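Local coordinates for racemase (Pseudovibrio sp. JE062, PDB 3MKC), which is an enolase-superfamily protein of the mandelate racemase/muconate lactonizing enzyme family, with a TIM-barrel-like C-terminal domain, at residues A[219-230]-A[251-260]. Numbering follows the deposited sequence.
Sequences WYEVARLLNSIE and KLVENTRSRI
Leu252 pushes CD2 into a hollow on helix 219-228, where this outer helix of the enolase-type TIM barrel and the end segment 251-255 of the next one cross at -39°. The hollow is formed by Trp219 O, Val222 CG1 and the backbone of Ala223, and a branched leucine suits it because both methyls reach Val222 CG1, CD2 at 3.6 Å and CD1 at 3.7 Å. Ala223 is small enough to let the next bump in, with Thr256 CG2 lying 3.6 Å from Ala223 CB. The same threonine turns its hydroxyl back toward the helix that precedes it, where OG1 donates a hydrogen bond to Leu252 O. Trp219 closes one end. One face of its ring takes the methylene groups of Lys251, whose CG makes a CH-pi contact 3.7 Å from the centroid of the five-membered ring. Deeper in, Leu226 CD1 meets Ile260 CD1 at 3.9 Å, and Ala237 of strand 236-238 also touches Leu226. Toward the surface, Asn227 uses both ends of its amide. ND2 donates to Asn255 O at 3.2 Å with an N-H...O angle of 163°, while OD1 accepts from a water that also donates to Glu230 OE1 and accepts from Arg257 N at 2.8 Å.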
loop_
_atom_site.group_PDB
_atom_site.type_symbol
_atom_site.label_atom_id
_atom_site.label_comp_id
_atom_site.label_asym_id
_atom_site.label_seq_id
_atom_site.Cartn_x
_atom_site.Cartn_y
_atom_site.Cartn_z
ATOM N N TRP A 219 15.820 -4.236 -20.529
ATOM C CA TRP A 219 16.647 -3.792 -19.408
ATOM C C TRP A 219 17.843 -2.947 -19.810
ATOM O O TRP A 219 18.264 -2.062 -19.059
ATOM C CB TRP A 219 17.156 -4.985 -18.589
ATOM C CG TRP A 219 18.223 -5.779 -19.270
ATOM C CD1 TRP A 219 18.049 -6.884 -20.054
ATOM C CD2 TRP A 219 19.637 -5.541 -19.221
ATOM N NE1 TRP A 219 19.266 -7.349 -20.494
ATOM C CE2 TRP A 219 20.257 -6.543 -19.999
ATOM C CE3 TRP A 219 20.439 -4.577 -18.595
ATOM C CZ2 TRP A 219 21.648 -6.610 -20.169
ATOM C CZ3 TRP A 219 21.826 -4.642 -18.764
ATOM C CH2 TRP A 219 22.412 -5.654 -19.546
ATOM N N TYR A 220 18.397 -3.223 -20.986
ATOM C CA TYR A 220 19.567 -2.485 -21.456
ATOM C C TYR A 220 19.225 -1.009 -21.666
ATOM O O TYR A 220 19.959 -0.118 -21.236
ATOM C CB TYR A 220 20.077 -3.109 -22.760
ATOM C CG TYR A 220 21.380 -2.527 -23.247
ATOM C CD1 TYR A 220 22.604 -3.033 -22.809
ATOM C CD2 TYR A 220 21.387 -1.462 -24.140
ATOM C CE1 TYR A 220 23.809 -2.485 -23.257
ATOM C CE2 TYR A 220 22.577 -0.911 -24.588
ATOM C CZ TYR A 220 23.782 -1.425 -24.144
ATOM O OH TYR A 220 24.952 -0.864 -24.591
ATOM N N GLU A 221 18.107 -0.751 -22.332
ATOM C CA GLU A 221 17.682 0.627 -22.574
ATOM C C GLU A 221 17.427 1.341 -21.240
ATOM O O GLU A 221 17.779 2.513 -21.064
ATOM C CB GLU A 221 16.420 0.626 -23.443
ATOM C CG GLU A 221 15.849 1.994 -23.750
ATOM C CD GLU A 221 14.663 1.926 -24.710
ATOM O OE1 GLU A 221 13.703 1.172 -24.434
ATOM O OE2 GLU A 221 14.688 2.628 -25.742
ATOM N N VAL A 222 16.827 0.633 -20.289
ATOM C CA VAL A 222 16.555 1.228 -18.987
ATOM C C VAL A 222 17.860 1.544 -18.258
ATOM O O VAL A 222 18.003 2.615 -17.673
ATOM C CB VAL A 222 15.694 0.291 -18.111
ATOM C CG1 VAL A 222 15.459 0.916 -16.745
ATOM C CG2 VAL A 222 14.362 0.027 -18.798
ATOM N N ALA A 223 18.820 0.622 -18.312
ATOM C CA ALA A 223 20.101 0.839 -17.637
ATOM C C ALA A 223 20.777 2.095 -18.175
ATOM O O ALA A 223 21.337 2.877 -17.405
ATOM C CB ALA A 223 21.012 -0.372 -17.821
ATOM N N ARG A 224 20.728 2.294 -19.491
ATOM C CA ARG A 224 21.339 3.487 -20.084
ATOM C C ARG A 224 20.693 4.734 -19.513
ATOM O O ARG A 224 21.374 5.681 -19.124
ATOM C CB ARG A 224 21.178 3.499 -21.606
ATOM C CG ARG A 224 22.328 2.865 -22.341
ATOM C CD ARG A 224 22.264 3.143 -23.838
ATOM N NE ARG A 224 23.399 2.535 -24.525
ATOM C CZ ARG A 224 23.560 2.532 -25.844
ATOM N NH1 ARG A 224 22.654 3.110 -26.623
ATOM N NH2 ARG A 224 24.624 1.941 -26.379
ATOM N N LEU A 225 19.367 4.731 -19.467
ATOM C CA LEU A 225 18.637 5.872 -18.936
ATOM C C LEU A 225 18.994 6.125 -17.477
ATOM O O LEU A 225 19.367 7.236 -17.110
ATOM C CB LEU A 225 17.131 5.641 -19.065
ATOM C CG LEU A 225 16.199 6.597 -18.313
ATOM C CD1 LEU A 225 16.441 8.033 -18.758
ATOM C CD2 LEU A 225 14.760 6.192 -18.563
ATOM N N LEU A 226 18.892 5.095 -16.644
ATOM C CA LEU A 226 19.200 5.268 -15.230
ATOM C C LEU A 226 20.652 5.660 -14.988
ATOM O O LEU A 226 20.947 6.451 -14.094
ATOM C CB LEU A 226 18.851 3.997 -14.451
ATOM C CG LEU A 226 17.365 3.619 -14.462
ATOM C CD1 LEU A 226 17.154 2.407 -13.564
ATOM C CD2 LEU A 226 16.514 4.794 -13.966
ATOM N N ASN A 227 21.565 5.124 -15.788
ATOM C CA ASN A 227 22.963 5.469 -15.611
ATOM C C ASN A 227 23.245 6.926 -15.962
ATOM O O ASN A 227 24.101 7.556 -15.348
ATOM C CB ASN A 227 23.861 4.542 -16.438
ATOM C CG ASN A 227 23.990 3.166 -15.818
ATOM O OD1 ASN A 227 23.870 3.016 -14.604
ATOM N ND2 ASN A 227 24.254 2.157 -16.643
ATOM N N SER A 228 22.508 7.473 -16.920
ATOM C CA SER A 228 22.733 8.861 -17.335
ATOM C C SER A 228 22.183 9.908 -16.370
ATOM O O SER A 228 22.518 11.089 -16.477
ATOM C CB SER A 228 22.141 9.098 -18.729
ATOM O OG SER A 228 20.727 9.140 -18.686
ATOM N N ILE A 229 21.338 9.491 -15.432
ATOM C CA ILE A 229 20.776 10.439 -14.474
ATOM C C ILE A 229 21.219 10.137 -13.049
ATOM O O ILE A 229 20.535 10.472 -12.084
ATOM C CB ILE A 229 19.237 10.461 -14.531
ATOM C CG1 ILE A 229 18.676 9.076 -14.195
ATOM C CG2 ILE A 229 18.780 10.920 -15.914
ATOM C CD1 ILE A 229 17.164 9.037 -14.169
ATOM N N GLU A 230 22.381 9.507 -12.931
ATOM C CA GLU A 230 22.939 9.165 -11.638
ATOM C C GLU A 230 23.152 10.439 -10.815
ATOM O O GLU A 230 22.955 10.447 -9.600
ATOM C CB GLU A 230 24.267 8.422 -11.838
ATOM C CG GLU A 230 24.765 7.683 -10.609
ATOM C CD GLU A 230 25.998 6.839 -10.883
ATOM O OE1 GLU A 230 25.895 5.846 -11.637
ATOM O OE2 GLU A 230 27.072 7.167 -10.336
ATOM N N LYS A 251 19.061 -7.591 -13.840
ATOM C CA LYS A 251 20.011 -6.985 -14.766
ATOM C C LYS A 251 20.205 -5.522 -14.418
ATOM O O LYS A 251 21.334 -5.029 -14.371
ATOM C CB LYS A 251 19.513 -7.104 -16.206
ATOM C CG LYS A 251 19.651 -8.487 -16.814
ATOM C CD LYS A 251 21.110 -8.839 -17.040
ATOM C CE LYS A 251 21.260 -10.036 -17.964
ATOM N NZ LYS A 251 20.756 -11.291 -17.343
ATOM N N LEU A 252 19.099 -4.819 -14.181
ATOM C CA LEU A 252 19.172 -3.404 -13.826
ATOM C C LEU A 252 19.972 -3.241 -12.548
ATOM O O LEU A 252 20.773 -2.319 -12.417
ATOM C CB LEU A 252 17.774 -2.817 -13.621
ATOM C CG LEU A 252 16.886 -2.679 -14.855
ATOM C CD1 LEU A 252 15.561 -2.028 -14.460
ATOM C CD2 LEU A 252 17.598 -1.831 -15.903
ATOM N N VAL A 253 19.747 -4.135 -11.594
ATOM C CA VAL A 253 20.477 -4.060 -10.334
ATOM C C VAL A 253 21.964 -4.274 -10.567
ATOM O O VAL A 253 22.807 -3.566 -10.019
ATOM C CB VAL A 253 19.978 -5.118 -9.326
ATOM C CG1 VAL A 253 20.914 -5.163 -8.098
ATOM C CG2 VAL A 253 18.569 -4.771 -8.891
ATOM N N GLU A 254 22.277 -5.258 -11.390
ATOM C CA GLU A 254 23.661 -5.591 -11.686
ATOM C C GLU A 254 24.371 -4.557 -12.545
ATOM O O GLU A 254 25.590 -4.412 -12.475
ATOM C CB GLU A 254 23.714 -6.942 -12.404
ATOM C CG GLU A 254 23.431 -8.121 -11.499
ATOM C CD GLU A 254 22.913 -9.330 -12.255
ATOM O OE1 GLU A 254 23.108 -9.409 -13.489
ATOM O OE2 GLU A 254 22.317 -10.208 -11.600
ATOM N N ASN A 255 23.612 -3.817 -13.340
ATOM C CA ASN A 255 24.235 -2.867 -14.254
ATOM C C ASN A 255 23.992 -1.370 -14.048
ATOM O O ASN A 255 24.348 -0.566 -14.903
ATOM C CB ASN A 255 23.869 -3.291 -15.677
ATOM C CG ASN A 255 24.393 -4.689 -16.011
ATOM O OD1 ASN A 255 25.581 -4.867 -16.267
ATOM N ND2 ASN A 255 23.511 -5.690 -15.979
ATOM N N THR A 256 23.391 -0.997 -12.920
ATOM C CA THR A 256 23.151 0.410 -12.619
ATOM C C THR A 256 23.380 0.604 -11.125
ATOM O O THR A 256 23.525 -0.371 -10.388
ATOM C CB THR A 256 21.697 0.842 -12.929
ATOM O OG1 THR A 256 20.827 0.327 -11.915
ATOM C CG2 THR A 256 21.247 0.318 -14.286
ATOM N N ARG A 257 23.408 1.858 -10.680
ATOM C CA ARG A 257 23.593 2.158 -9.264
ATOM C C ARG A 257 22.318 2.755 -8.657
ATOM O O ARG A 257 22.348 3.365 -7.589
ATOM C CB ARG A 257 24.771 3.118 -9.074
ATOM C CG ARG A 257 26.068 2.595 -9.683
ATOM C CD ARG A 257 27.290 3.365 -9.193
ATOM N NE ARG A 257 28.486 2.976 -9.933
ATOM C CZ ARG A 257 29.723 3.357 -9.626
ATOM N NH1 ARG A 257 29.941 4.140 -8.576
ATOM N NH2 ARG A 257 30.742 2.964 -10.382
ATOM N N SER A 258 21.198 2.579 -9.349
ATOM C CA SER A 258 19.916 3.086 -8.872
ATOM C C SER A 258 19.263 2.053 -7.971
ATOM O O SER A 258 19.617 0.871 -8.021
ATOM C CB SER A 258 18.950 3.337 -10.045
ATOM O OG SER A 258 19.254 4.519 -10.759
ATOM N N ARG A 259 18.325 2.495 -7.139
ATOM C CA ARG A 259 17.574 1.549 -6.323
ATOM C C ARG A 259 16.510 1.043 -7.287
ATOM O O ARG A 259 15.861 1.836 -7.974
ATOM C CB ARG A 259 16.871 2.225 -5.146
ATOM C CG ARG A 259 17.729 2.513 -3.923
ATOM C CD ARG A 259 16.800 2.683 -2.717
ATOM N NE ARG A 259 17.494 3.016 -1.481
ATOM C CZ ARG A 259 17.962 4.221 -1.181
ATOM N NH1 ARG A 259 17.818 5.229 -2.030
ATOM N NH2 ARG A 259 18.557 4.426 -0.015
ATOM N N ILE A 260 16.343 -0.270 -7.366
ATOM C CA ILE A 260 15.339 -0.846 -8.254
ATOM C C ILE A 260 14.218 -1.405 -7.394
ATOM O O ILE A 260 14.471 -2.159 -6.462
ATOM C CB ILE A 260 15.948 -1.983 -9.106
ATOM C CG1 ILE A 260 17.159 -1.454 -9.877
ATOM C CG2 ILE A 260 14.913 -2.538 -10.068
ATOM C CD1 ILE A 260 16.836 -0.290 -10.796
HETATM O O HOH W 1 21.549 5.494 -11.411
HETATM O O HOH W 2 23.599 4.248 -12.220
#